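Local coordinates for protein mannosyl-6-phosphatase (Bacteroides thetaiotaomicron, PDB 4C1R) that is a magnesium-binding hydrolase of the endonuclease/exonuclease/phosphatase family that probably removes phosphate from mannose-6-phosphate groups of yeast mannan, at residues A[6-11]-A[271-276]; A[43-48]-A[135-140]. All coordinates share one frame; numbering follows the deposited sequence.

Interaction 1: residues A[6-11]-A[271-276]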
ATOM      1  N   SER A   6       1.875  -3.483   2.835  1.00 12.04           N
ATOM      2  CA  SER A   6       1.415  -2.831   1.602  1.00 12.37           C
ATOM      3  C   SER A   6       0.948  -3.891   0.627  1.00 12.75           C
ATOM      4  O   SER A   6       1.652  -4.864   0.343  1.00 13.45           O
ATOM      5  CB  SER A   6       2.525  -1.969   0.983  1.00 13.36           C
ATOM      6  OG  SER A   6       2.065  -1.288  -0.196  1.00 12.92           O
ATOM      7  N   TYR A   7      -0.268  -3.762   0.155  1.00 12.98           N
ATOM      8  CA  TYR A   7      -0.870  -4.820  -0.637  1.00 13.34           C
ATOM      9  C   TYR A   7      -1.779  -4.268  -1.737  1.00 13.26           C
ATOM     10  O   TYR A   7      -2.873  -3.752  -1.446  1.00 13.74           O
ATOM     11  CB  TYR A   7      -1.679  -5.765   0.239  1.00 13.55           C
ATOM     12  CG  TYR A   7      -1.857  -7.146  -0.342  1.00 15.80           C
ATOM     13  CD1 TYR A   7      -1.178  -7.539  -1.504  1.00 16.08           C
ATOM     14  CD2 TYR A   7      -2.728  -8.073   0.265  1.00 18.97           C
ATOM     15  CE1 TYR A   7      -1.361  -8.827  -2.047  1.00 18.90           C
ATOM     16  CE2 TYR A   7      -2.889  -9.353  -0.250  1.00 19.12           C
ATOM     17  CZ  TYR A   7      -2.217  -9.721  -1.411  1.00 19.41           C
ATOM     18  OH  TYR A   7      -2.358 -11.022  -1.898  1.00 22.29           O
ATOM     19  N   ASN A   8      -1.322  -4.411  -2.982  1.00 13.82           N
ATOM     20  CA  ASN A   8      -2.111  -4.072  -4.168  1.00 13.67           C
ATOM     21  C   ASN A   8      -3.072  -5.240  -4.452  1.00 13.64           C
ATOM     22  O   ASN A   8      -2.633  -6.351  -4.766  1.00 13.70           O
ATOM     23  CB  ASN A   8      -1.188  -3.780  -5.352  1.00 13.32           C
ATOM     24  CG  ASN A   8      -1.949  -3.457  -6.645  1.00 13.28           C
ATOM     25  OD1 ASN A   8      -2.952  -4.109  -6.967  1.00 13.24           O
ATOM     26  ND2 ASN A   8      -1.401  -2.533  -7.449  1.00 12.60           N
ATOM     27  N   LEU A   9      -4.366  -4.986  -4.270  1.00 12.74           N
ATOM     28  CA  LEU A   9      -5.407  -6.037  -4.264  1.00 13.03           C
ATOM     29  C   LEU A   9      -5.970  -6.333  -5.658  1.00 13.71           C
ATOM     30  O   LEU A   9      -6.759  -7.283  -5.815  1.00 14.11           O
ATOM     31  CB  LEU A   9      -6.563  -5.627  -3.339  1.00 13.91           C
ATOM     32  CG  LEU A   9      -6.235  -5.338  -1.856  1.00 15.92           C
ATOM     33  CD1 LEU A   9      -7.498  -5.423  -0.999  1.00 15.47           C
ATOM     34  CD2 LEU A   9      -5.188  -6.295  -1.331  1.00 15.35           C
ATOM     35  N   ARG A  10      -5.607  -5.486  -6.633  1.00 13.20           N
ATOM     36  CA  ARG A  10      -5.849  -5.711  -8.051  1.00 15.74           C
ATOM     37  C   ARG A  10      -7.309  -5.327  -8.360  1.00 16.04           C
ATOM     38  O   ARG A  10      -8.234  -5.887  -7.760  1.00 14.09           O
ATOM     39  CB  ARG A  10      -5.507  -7.162  -8.478  1.00 14.90           C
ATOM     40  CG  ARG A  10      -6.028  -7.571  -9.856  1.00 17.31           C
ATOM     41  CD  ARG A  10      -5.379  -6.783 -10.984  1.00 17.27           C
ATOM     42  NE  ARG A  10      -5.663  -7.406 -12.286  1.00 19.37           N
ATOM     43  CZ  ARG A  10      -5.005  -7.155 -13.421  1.00 22.86           C
ATOM     44  NH1 ARG A  10      -4.025  -6.264 -13.454  1.00 22.80           N
ATOM     45  NH2 ARG A  10      -5.306  -7.824 -14.536  1.00 25.40           N
ATOM     46  N   ASN A  11      -7.514  -4.345  -9.247  1.00 18.30           N
ATOM     47  CA  ASN A  11      -8.890  -3.873  -9.514  1.00 20.58           C
ATOM     48  C   ASN A  11      -9.774  -5.012 -10.045  1.00 20.29           C
ATOM     49  O   ASN A  11      -9.280  -5.905 -10.747  1.00 19.60           O
ATOM     50  CB  ASN A  11      -8.896  -2.677 -10.458  1.00 26.96           C
ATOM     51  CG  ASN A  11      -8.341  -3.013 -11.813  1.00 33.03           C
ATOM     52  OD1 ASN A  11      -8.841  -3.903 -12.499  1.00 41.25           O
ATOM     53  ND2 ASN A  11      -7.317  -2.281 -12.227  1.00 37.58           N
ATOM     54  N   THR A 271      -2.282 -17.037  -7.160  1.00 13.70           N
ATOM     55  CA  THR A 271      -1.912 -15.950  -6.259  1.00 15.15           C
ATOM     56  C   THR A 271      -3.155 -15.128  -5.871  1.00 15.11           C
ATOM     57  O   THR A 271      -4.012 -14.878  -6.721  1.00 16.38           O
ATOM     58  CB  THR A 271      -0.778 -15.106  -6.859  1.00 13.10           C
ATOM     59  OG1 THR A 271      -1.263 -14.436  -8.020  1.00 13.92           O
ATOM     60  CG2 THR A 271       0.370 -16.028  -7.290  1.00 13.12           C
ATOM     61  N   PRO A 272      -3.278 -14.756  -4.576  1.00 15.20           N
ATOM     62  CA  PRO A 272      -4.417 -13.994  -4.101  1.00 13.91           C
ATOM     63  C   PRO A 272      -4.510 -12.625  -4.759  1.00 14.05           C
ATOM     64  O   PRO A 272      -5.592 -12.065  -4.840  1.00 13.14           O
ATOM     65  CB  PRO A 272      -4.160 -13.818  -2.603  1.00 14.07           C
ATOM     66  CG  PRO A 272      -3.193 -14.887  -2.218  1.00 16.57           C
ATOM     67  CD  PRO A 272      -2.419 -15.239  -3.475  1.00 15.93           C
ATOM     68  N   SER A 273      -3.381 -12.068  -5.176  1.00 13.63           N
ATOM     69  CA  SER A 273      -3.392 -10.919  -6.060  1.00 14.03           C
ATOM     70  C   SER A 273      -2.273 -11.067  -7.073  1.00 13.64           C
ATOM     71  O   SER A 273      -1.434 -12.011  -6.971  1.00 12.43           O
ATOM     72  CB  SER A 273      -3.208  -9.627  -5.276  1.00 14.88           C
ATOM     73  OG  SER A 273      -3.414  -8.485  -6.131  1.00 14.09           O
ATOM     74  N   ASP A 274      -2.208 -10.144  -8.027  1.00 12.30           N
ATOM     75  CA  ASP A 274      -1.044 -10.118  -8.916  1.00 12.82           C
ATOM     76  C   ASP A 274       0.233  -9.457  -8.347  1.00 12.15           C
ATOM     77  O   ASP A 274       1.244  -9.373  -9.032  1.00 11.95           O
ATOM     78  CB  ASP A 274      -1.407  -9.640 -10.311  1.00 15.91           C
ATOM     79  CG  ASP A 274      -1.730  -8.114 -10.372  1.00 17.47           C
ATOM     80  OD1 ASP A 274      -2.136  -7.511  -9.338  1.00 15.39           O
ATOM     81  OD2 ASP A 274      -1.540  -7.552 -11.477  1.00 17.43           O
ATOM     82  N   HIS A 275       0.200  -9.087  -7.057  1.00 13.11           N
ATOM     83  CA  HIS A 275       1.391  -8.688  -6.292  1.00 13.67           C
ATOM     84  C   HIS A 275       1.454  -9.625  -5.089  1.00 13.84           C
ATOM     85  O   HIS A 275       0.450 -10.240  -4.740  1.00 13.66           O
ATOM     86  CB  HIS A 275       1.240  -7.249  -5.771  1.00 14.06           C
ATOM     87  CG  HIS A 275       1.138  -6.219  -6.857  1.00 16.68           C
ATOM     88  ND1 HIS A 275       2.085  -5.226  -7.044  1.00 16.82           N
ATOM     89  CD2 HIS A 275       0.179  -6.002  -7.781  1.00 15.99           C
ATOM     90  CE1 HIS A 275       1.729  -4.463  -8.058  1.00 16.96           C
ATOM     91  NE2 HIS A 275       0.581  -4.919  -8.531  1.00 20.12           N
ATOM     92  N   PHE A 276       2.613  -9.723  -4.437  1.00 12.35           N
ATOM     93  CA  PHE A 276       2.664 -10.310  -3.109  1.00 13.42           C
ATOM     94  C   PHE A 276       2.589  -9.143  -2.126  1.00 15.45           C
ATOM     95  O   PHE A 276       3.066  -8.042  -2.449  1.00 17.93           O
ATOM     96  CB  PHE A 276       4.004 -11.050  -2.946  1.00 12.92           C
ATOM     97  CG  PHE A 276       4.160 -12.208  -3.877  1.00 12.95           C
ATOM     98  CD1 PHE A 276       3.287 -13.290  -3.796  1.00 13.23           C
ATOM     99  CD2 PHE A 276       5.138 -12.211  -4.869  1.00 13.67           C
ATOM    100  CE1 PHE A 276       3.415 -14.403  -4.652  1.00 14.55           C
ATOM    101  CE2 PHE A 276       5.267 -13.315  -5.733  1.00 13.71           C
ATOM    102  CZ  PHE A 276       4.380 -14.401  -5.647  1.00 13.54           C
TER
HETATM  103  O   HOH W   1       1.666  -5.479  -2.954  1.00 12.48           O
HETATM  104  O   HOH W   2      -0.699 -12.363  -3.215  1.00 12.95           O
HETATM  105  O   HOH W   3      -2.477  -4.929  -9.650  1.00 13.95           O
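Ser273 OG donates a hydrogen bond to Asn8 O at 2.7 Å, fixing the loop 271-276 to the end of strand 2-8. With chi1 at -172° the hydroxyl points toward the carbonyl, and a short side chain suits a place this close to the backbone. The side chain of the same Asn8 lies over one face of the His275 imidazole. Its CB sits 3.6 Å from the centroid of the His275 ring, a CH-pi contact, and the amide is stacked with its plane only 11° from the ring's. Asn8 ND2 does not bond to the ring but to Glu46, while His275 ND1 is held by Asp223. A water bound to the magnesium ion joins the two segments by donating to Asn8 OD1 at 2.8 Å and to Asp274 OD1 at 2.6 Å. Asp274 OD2 lies 3.4 Å from Arg10 NH1, well out of the guanidinium plane, so the salt bridge is one of charge alone; the NE of Arg10 pairs with Asp16. At Tyr7 the ring turns an edge to His275 O, with CE1 at 3.5 Å from that oxygen. Tyr7 OH reaches Pro272 CB at 3.4 Å, where helix 23-36 closes over the proline, and lies 2.5 Å from a water that donates to His275 O. Were His275 an alanine, Asp223 would probably lose its ring partner and the amide of Asn8 its stacking face. Ser273, Asp274 and His275 spell out the Ser-Asp-His signature of DNase I-like enzymes, and their links to Asn8 and Arg10 place polar and ionisable groups beside the magnesium site, as expected of a phosphoester-cleaving pocket.

Interaction 2: residues A[43-48]-A[135-140]. With MG (magnesium ion), chain E.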
ATOM      1  N   GLY A  43      -1.691  -0.373   3.782  1.00 13.66           N
ATOM      2  CA  GLY A  43      -2.097   0.277   2.554  1.00 14.38           C
ATOM      3  C   GLY A  43      -2.465  -0.728   1.484  1.00 16.63           C
ATOM      4  O   GLY A  43      -1.751  -1.732   1.273  1.00 16.30           O
ATOM      5  N   THR A  44      -3.590  -0.449   0.827  1.00 15.53           N
ATOM      6  CA  THR A  44      -4.056  -1.147  -0.341  1.00 14.78           C
ATOM      7  C   THR A  44      -4.063  -0.254  -1.581  1.00 14.99           C
ATOM      8  O   THR A  44      -4.203   0.989  -1.492  1.00 15.37           O
ATOM      9  CB  THR A  44      -5.492  -1.750  -0.108  1.00 14.63           C
ATOM     10  OG1 THR A  44      -6.507  -0.735  -0.115  1.00 13.54           O
ATOM     11  CG2 THR A  44      -5.548  -2.460   1.208  1.00 15.74           C
ATOM     12  N   GLN A  45      -3.943  -0.883  -2.751  1.00 14.33           N
ATOM     13  CA  GLN A  45      -4.112  -0.139  -4.021  1.00 14.28           C
ATOM     14  C   GLN A  45      -5.130  -0.837  -4.906  1.00 14.51           C
ATOM     15  O   GLN A  45      -5.349  -2.042  -4.779  1.00 13.79           O
ATOM     16  CB  GLN A  45      -2.766   0.033  -4.744  1.00 11.97           C
ATOM     17  CG  GLN A  45      -1.708   0.718  -3.868  1.00 11.97           C
ATOM     18  CD  GLN A  45      -0.991  -0.268  -2.927  1.00 11.21           C
ATOM     19  OE1 GLN A  45      -0.677  -1.388  -3.326  1.00  9.30           O
ATOM     20  NE2 GLN A  45      -0.668   0.175  -1.703  1.00 10.60           N
ATOM     21  N   GLU A  46      -5.752  -0.060  -5.787  1.00 15.25           N
ATOM     22  CA  GLU A  46      -6.612  -0.534  -6.877  1.00 15.69           C
ATOM     23  C   GLU A  46      -8.062  -0.891  -6.557  1.00 18.62           C
ATOM     24  O   GLU A  46      -8.797  -1.184  -7.486  1.00 18.29           O
ATOM     25  CB  GLU A  46      -5.956  -1.629  -7.732  1.00 15.79           C
ATOM     26  CG  GLU A  46      -4.686  -1.163  -8.438  1.00 15.46           C
ATOM     27  CD  GLU A  46      -4.251  -2.118  -9.506  1.00 15.89           C
ATOM     28  OE1 GLU A  46      -5.111  -2.930  -9.947  1.00 14.14           O
ATOM     29  OE2 GLU A  46      -3.058  -2.036  -9.908  1.00 15.89           O
ATOM     30  N   CYS A  47      -8.489  -0.827  -5.292  1.00 17.10           N
ATOM     31  CA  CYS A  47      -9.849  -1.255  -4.964  1.00 17.92           C
ATOM     32  C   CYS A  47     -10.871  -0.218  -5.429  1.00 20.86           C
ATOM     33  O   CYS A  47     -10.709   0.982  -5.133  1.00 17.86           O
ATOM     34  CB  CYS A  47     -10.015  -1.441  -3.454  1.00 22.46           C
ATOM     35  SG  CYS A  47      -9.201  -2.931  -2.811  1.00 25.38           S
ATOM     36  N   PHE A  48     -11.929  -0.676  -6.114  1.00 18.72           N
ATOM     37  CA  PHE A  48     -13.154   0.121  -6.238  1.00 20.91           C
ATOM     38  C   PHE A  48     -13.909   0.037  -4.945  1.00 19.80           C
ATOM     39  O   PHE A  48     -13.628  -0.827  -4.139  1.00 19.81           O
ATOM     40  CB  PHE A  48     -14.042  -0.355  -7.402  1.00 23.66           C
ATOM     41  CG  PHE A  48     -13.377  -0.253  -8.746  1.00 27.97           C
ATOM     42  CD1 PHE A  48     -13.219   0.972  -9.369  1.00 30.35           C
ATOM     43  CD2 PHE A  48     -12.896  -1.391  -9.389  1.00 39.06           C
ATOM     44  CE1 PHE A  48     -12.597   1.071 -10.600  1.00 32.15           C
ATOM     45  CE2 PHE A  48     -12.267  -1.303 -10.632  1.00 39.82           C
ATOM     46  CZ  PHE A  48     -12.130  -0.063 -11.239  1.00 36.74           C
ATOM     47  N   ASN A 135      -0.149   6.322   1.854  1.00 12.66           N
ATOM     48  CA  ASN A 135      -0.366   5.193   0.947  1.00 13.19           C
ATOM     49  C   ASN A 135      -0.790   5.717  -0.434  1.00 13.75           C
ATOM     50  O   ASN A 135      -1.694   6.537  -0.516  1.00 15.49           O
ATOM     51  CB  ASN A 135      -1.495   4.304   1.502  1.00 11.43           C
ATOM     52  CG  ASN A 135      -1.762   3.099   0.626  1.00 11.10           C
ATOM     53  OD1 ASN A 135      -0.833   2.510   0.071  1.00 10.54           O
ATOM     54  ND2 ASN A 135      -3.038   2.729   0.486  1.00 11.04           N
ATOM     55  N   LEU A 136      -0.135   5.269  -1.503  1.00 13.72           N
ATOM     56  CA  LEU A 136      -0.320   5.871  -2.816  1.00 13.70           C
ATOM     57  C   LEU A 136      -0.168   4.849  -3.913  1.00 13.94           C
ATOM     58  O   LEU A 136       0.260   3.712  -3.673  1.00 13.32           O
ATOM     59  CB  LEU A 136       0.657   7.030  -3.021  1.00 14.07           C
ATOM     60  CG  LEU A 136       2.142   6.742  -2.879  1.00 16.41           C
ATOM     61  CD1 LEU A 136       2.637   5.948  -4.092  1.00 18.71           C
ATOM     62  CD2 LEU A 136       2.886   8.066  -2.770  1.00 17.67           C
ATOM     63  N   HIS A 137      -0.598   5.226  -5.106  1.00 13.83           N
ATOM     64  CA  HIS A 137      -0.381   4.409  -6.288  1.00 15.19           C
ATOM     65  C   HIS A 137       0.053   5.378  -7.397  1.00 15.98           C
ATOM     66  O   HIS A 137      -0.726   6.289  -7.783  1.00 16.69           O
ATOM     67  CB  HIS A 137      -1.665   3.646  -6.691  1.00 15.11           C
ATOM     68  CG  HIS A 137      -1.446   2.650  -7.802  1.00 18.05           C
ATOM     69  ND1 HIS A 137      -2.394   1.731  -8.182  1.00 18.03           N
ATOM     70  CD2 HIS A 137      -0.383   2.439  -8.617  1.00 16.65           C
ATOM     71  CE1 HIS A 137      -1.928   0.996  -9.174  1.00 16.65           C
ATOM     72  NE2 HIS A 137      -0.716   1.416  -9.468  1.00 17.06           N
ATOM     73  N   MET A 138       1.282   5.193  -7.859  1.00 16.06           N
ATOM     74  CA  MET A 138       1.947   6.061  -8.847  1.00 20.05           C
ATOM     75  C   MET A 138       1.475   5.853 -10.290  1.00 20.86           C
ATOM     76  O   MET A 138       0.903   4.810 -10.627  1.00 16.87           O
ATOM     77  CB  MET A 138       3.442   5.754  -8.859  1.00 21.71           C
ATOM     78  CG  MET A 138       4.157   6.181  -7.613  1.00 20.82           C
ATOM     79  SD  MET A 138       4.242   7.981  -7.600  1.00 24.89           S
ATOM     80  CE  MET A 138       5.708   8.139  -6.577  1.00 19.85           C
ATOM     81  N   ASP A 139       1.757   6.829 -11.152  1.00 21.34           N
ATOM     82  CA  ASP A 139       1.388   6.707 -12.582  1.00 21.21           C
ATOM     83  C   ASP A 139       2.375   5.845 -13.354  1.00 21.11           C
ATOM     84  O   ASP A 139       3.597   5.934 -13.146  1.00 18.72           O
ATOM     85  CB  ASP A 139       1.316   8.092 -13.249  1.00 21.94           C
ATOM     86  CG  ASP A 139       0.614   8.053 -14.607  1.00 19.96           C
ATOM     87  OD1 ASP A 139      -0.623   7.940 -14.597  1.00 17.70           O
ATOM     88  OD2 ASP A 139       1.297   8.079 -15.666  1.00 20.39           O
ATOM     89  N   HIS A 140       1.874   5.070 -14.310  1.00 22.73           N
ATOM     90  CA  HIS A 140       2.772   4.202 -15.096  1.00 23.03           C
ATOM     91  C   HIS A 140       3.451   4.898 -16.254  1.00 26.59           C
ATOM     92  O   HIS A 140       4.494   4.431 -16.732  1.00 28.01           O
ATOM     93  CB  HIS A 140       2.061   2.940 -15.598  1.00 22.74           C
ATOM     94  CG  HIS A 140       0.903   3.199 -16.516  1.00 26.28           C
ATOM     95  ND1 HIS A 140      -0.140   4.047 -16.190  1.00 27.65           N
ATOM     96  CD2 HIS A 140       0.612   2.700 -17.745  1.00 23.92           C
ATOM     97  CE1 HIS A 140      -1.033   4.039 -17.167  1.00 26.45           C
ATOM     98  NE2 HIS A 140      -0.608   3.219 -18.112  1.00 25.36           N
TER
HETATM   99 MG    MG E 401      -2.017  -3.459 -11.099  1.00 22.17          MG
HETATM  100  O   HOH W   4      -4.906   2.293  -7.168  1.00 16.20           O
HETATM  101  O   HOH W   5      -4.006  -3.858 -12.148  1.00 13.68           O
HETATM  102  O   HOH W   3      -2.477  -4.929  -9.650  1.00 13.95           O
HETATM  103  O   HOH W   6      -1.084  -4.815 -12.082  1.00 19.51           O
HETATM  104  O   HOH W   7      -1.743  -2.064 -12.529  1.00 16.28           O
HETATM  105  O   HOH W   8      -0.133  -2.885 -10.233  1.00 20.43           O
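The His137 imidazole and the Glu46 carboxylate have nearly parallel planes, 6° apart, and meet edge-on: Glu46 OE2 stands 3.3 Å from His137 CE1, near the ring plane. Also in that plane, a water sits 2.8 Å from His137 ND1 and is reached, weakly, by Glu46 N. The CB of Gln45 approaches the ring obliquely. The amides of Gln45 and Asn135 are turned steeply to each other; Gln45 NE2 donates to a lone pair of Asn135 OD1 at 2.9 Å, in the plane of both amides, and Thr171 OG1 of strand 168-173 also bonds this oxygen. Asn135 ND2 gives a bond to Thr44 O at 2.9 Å, so this asparagine both donates and accepts. Segments 43-45 and 135-137 run nearly parallel, 17° apart, on strands of different sheets that face each other across the layered sandwich of the DNase I-like fold. Gly43 suits its place because a CB would collide with Asn135 OD1, whose amide is brought over it with CG anti to N (chi1 -179°). Glu46 OE2 binds magnesium at 2.1 Å, the other five ligands being waters, and also accepts from Asn8 ND2, which steadies the carboxylate, while Glu46 OE1 accepts from Asn11 N.

How the interactions relate
Interactions 1 and 2 lie with their centres about 11 Å apart and touch directly. Strands 2-8 and 41-45 are parallel neighbours in one sheet, where Tyr7 N probably bonds to Gly43 O at 2.8 Å. Interaction 1 ties that sheet to the loop leading into strand 278-283, close to the C-terminal end of the chain, whereas interaction 2 crosses to strand 130-137 of the second sheet. Along the chain, interaction 2 is nested inside the span that interaction 1 closes. Their strand ends converge on the magnesium ion, and one metal-bound water belongs to both, so distant parts of the sequence from both sheets line a single site.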